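Local coordinates for chromosome partition protein Smc (Pyrococcus yayanosii, PDB 5XEI) that probably uses ATP binding and hydrolysis in its head domain to act on DNA in chromosome condensation and partitioning, at residues N212-Y217 against K321-F326. Residues are numbered along the deposited sequence; the frame is centred on the assembly and turned at random.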
loop_
_atom_site.group_PDB
_atom_site.type_symbol
_atom_site.label_atom_id
_atom_site.label_comp_id
_atom_site.label_asym_id
_atom_site.label_seq_id
_atom_site.Cartn_x
_atom_site.Cartn_y
_atom_site.Cartn_z
ATOM N N ASN A 212 -39.657 25.430 24.553
ATOM C CA ASN A 212 -41.049 25.334 24.965
ATOM C C ASN A 212 -41.347 26.257 26.130
ATOM O O ASN A 212 -42.454 26.790 26.218
ATOM C CB ASN A 212 -41.407 23.899 25.323
ATOM C CG ASN A 212 -41.448 22.998 24.118
ATOM O OD1 ASN A 212 -40.971 21.871 24.174
ATOM N ND2 ASN A 212 -42.007 23.494 23.010
ATOM N N ASP A 213 -40.377 26.463 27.017
ATOM C CA ASP A 213 -40.572 27.426 28.087
ATOM C C ASP A 213 -40.614 28.834 27.537
ATOM O O ASP A 213 -41.448 29.641 27.954
ATOM C CB ASP A 213 -39.476 27.293 29.133
ATOM C CG ASP A 213 -39.689 26.096 30.017
ATOM O OD1 ASP A 213 -38.781 25.772 30.808
ATOM O OD2 ASP A 213 -40.777 25.479 29.908
ATOM N N ALA A 214 -39.724 29.147 26.594
ATOM C CA ALA A 214 -39.788 30.453 25.954
ATOM C C ALA A 214 -41.128 30.640 25.257
ATOM O O ALA A 214 -41.705 31.735 25.288
ATOM C CB ALA A 214 -38.639 30.620 24.972
ATOM N N LEU A 215 -41.669 29.570 24.668
ATOM C CA LEU A 215 -42.952 29.689 23.985
ATOM C C LEU A 215 -44.091 29.984 24.962
ATOM O O LEU A 215 -44.954 30.816 24.672
ATOM C CB LEU A 215 -43.237 28.422 23.172
ATOM C CG LEU A 215 -42.357 28.236 21.926
ATOM C CD1 LEU A 215 -42.907 27.217 20.940
ATOM C CD2 LEU A 215 -42.186 29.553 21.229
ATOM N N ARG A 216 -44.130 29.322 26.118
ATOM C CA ARG A 216 -45.255 29.564 27.019
ATOM C C ARG A 216 -45.076 30.859 27.787
ATOM O O ARG A 216 -46.048 31.572 28.045
ATOM C CB ARG A 216 -45.457 28.393 27.972
ATOM C CG ARG A 216 -45.200 27.045 27.335
ATOM C CD ARG A 216 -45.188 25.908 28.368
ATOM N NE ARG A 216 -45.417 24.648 27.694
ATOM C CZ ARG A 216 -45.251 23.473 28.285
ATOM N NH1 ARG A 216 -44.859 23.422 29.557
ATOM N NH2 ARG A 216 -45.479 22.344 27.625
ATOM N N TYR A 217 -43.843 31.191 28.148
ATOM C CA TYR A 217 -43.567 32.549 28.584
ATOM C C TYR A 217 -44.157 33.563 27.596
ATOM O O TYR A 217 -44.753 34.570 28.000
ATOM C CB TYR A 217 -42.058 32.735 28.766
ATOM C CG TYR A 217 -41.666 34.174 28.856
ATOM C CD1 TYR A 217 -41.556 34.807 30.075
ATOM C CD2 TYR A 217 -41.417 34.908 27.705
ATOM C CE1 TYR A 217 -41.199 36.131 30.145
ATOM C CE2 TYR A 217 -41.078 36.213 27.763
ATOM C CZ TYR A 217 -40.965 36.831 28.975
ATOM O OH TYR A 217 -40.608 38.162 28.988
ATOM N N LYS A 321 -33.415 33.186 23.016
ATOM C CA LYS A 321 -32.609 32.712 21.900
ATOM C C LYS A 321 -32.962 31.271 21.546
ATOM O O LYS A 321 -32.817 30.858 20.389
ATOM C CB LYS A 321 -31.123 32.820 22.232
ATOM C CG LYS A 321 -30.751 34.060 23.002
ATOM C CD LYS A 321 -30.308 35.182 22.068
ATOM C CE LYS A 321 -30.397 36.572 22.740
ATOM N NZ LYS A 321 -30.537 37.701 21.743
ATOM N N ALA A 322 -33.457 30.508 22.528
ATOM C CA ALA A 322 -33.747 29.094 22.328
ATOM C C ALA A 322 -34.683 28.852 21.148
ATOM O O ALA A 322 -34.516 27.873 20.417
ATOM C CB ALA A 322 -34.344 28.494 23.600
ATOM N N ILE A 323 -35.686 29.708 20.952
ATOM C CA ILE A 323 -36.617 29.473 19.857
ATOM C C ILE A 323 -35.877 29.478 18.529
ATOM O O ILE A 323 -36.131 28.636 17.655
ATOM C CB ILE A 323 -37.753 30.507 19.876
ATOM C CG1 ILE A 323 -38.631 30.299 21.106
ATOM C CG2 ILE A 323 -38.566 30.443 18.586
ATOM C CD1 ILE A 323 -39.403 31.554 21.509
ATOM N N GLU A 324 -34.939 30.403 18.356
ATOM C CA GLU A 324 -34.200 30.386 17.100
ATOM C C GLU A 324 -33.039 29.395 17.149
ATOM O O GLU A 324 -32.706 28.787 16.125
ATOM C CB GLU A 324 -33.705 31.792 16.744
ATOM C CG GLU A 324 -34.797 32.835 16.447
ATOM C CD GLU A 324 -35.973 32.301 15.605
ATOM O OE1 GLU A 324 -37.150 32.587 15.954
ATOM O OE2 GLU A 324 -35.724 31.602 14.602
ATOM N N ASP A 325 -32.414 29.213 18.326
ATOM C CA ASP A 325 -31.302 28.272 18.458
ATOM C C ASP A 325 -31.733 26.854 18.116
ATOM O O ASP A 325 -30.984 26.101 17.482
ATOM C CB ASP A 325 -30.732 28.311 19.878
ATOM C CG ASP A 325 -29.715 29.438 20.085
ATOM O OD1 ASP A 325 -29.297 30.050 19.075
ATOM O OD2 ASP A 325 -29.333 29.712 21.258
ATOM N N PHE A 326 -32.925 26.463 18.553
ATOM C CA PHE A 326 -33.457 25.156 18.207
ATOM C C PHE A 326 -33.338 24.869 16.711
ATOM O O PHE A 326 -32.602 23.964 16.296
ATOM C CB PHE A 326 -34.908 25.072 18.656
ATOM C CG PHE A 326 -35.512 23.763 18.400
ATOM C CD1 PHE A 326 -36.205 23.520 17.223
ATOM C CD2 PHE A 326 -35.356 22.741 19.305
ATOM C CE1 PHE A 326 -36.756 22.276 16.968
ATOM C CE2 PHE A 326 -35.904 21.507 19.040
ATOM C CZ PHE A 326 -36.604 21.270 17.881
#
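Ile323 reaches across from helix 321-383 and lays its longer branch against Ala214 and Leu215 of helix 170-246. Its CB points toward the other helix but stops short of it, with Ala214 CB still 5.2 Å from Ile323 CB. From there the chain forks. CG2 stands anti to the backbone N and stays back, 4.6 Å from Leu215 CD2 at its nearest. CG1 goes the other way, anti to the carbonyl carbon (chi1 -67°), and this turn carries it in between the two helices. There Leu215 CD2 is 3.6 Å from Ile323 CG1. Ala214 CB sits a little further off, 3.9 Å from Ile323 CG1. The chain then runs on nearly extended (chi2 157°), and its terminal methyl CD1 meets both neighbours, with Ala214 CB at 3.7 Å from Ile323 CD1 and Leu215 CD2 also touching it. The two helices belong to the antiparallel coiled-coil arm of an SMC protein: helix 170-246 leads outward from the ATPase head and helix 321-383 leads back to it. Their closest approach here is at a small residue, with Ala214 CA 6.9 Å from Ile323 CA, and no hydrogen bond spans the pair. Leu215 comes in at a slant to Ile323 and meets it mainly through CD2, while Leu215 CD1 is turned away from Ile323. Replacing Ile323 with an alanine would remove CG1 and CD1, and would probably cost Ala214 CB and Leu215 CD2 the apolar contacts they make with this branch. Ala214 also packs on Met320, while one turn further along helix 321-383 Phe326 makes a cation-pi contact with Arg211.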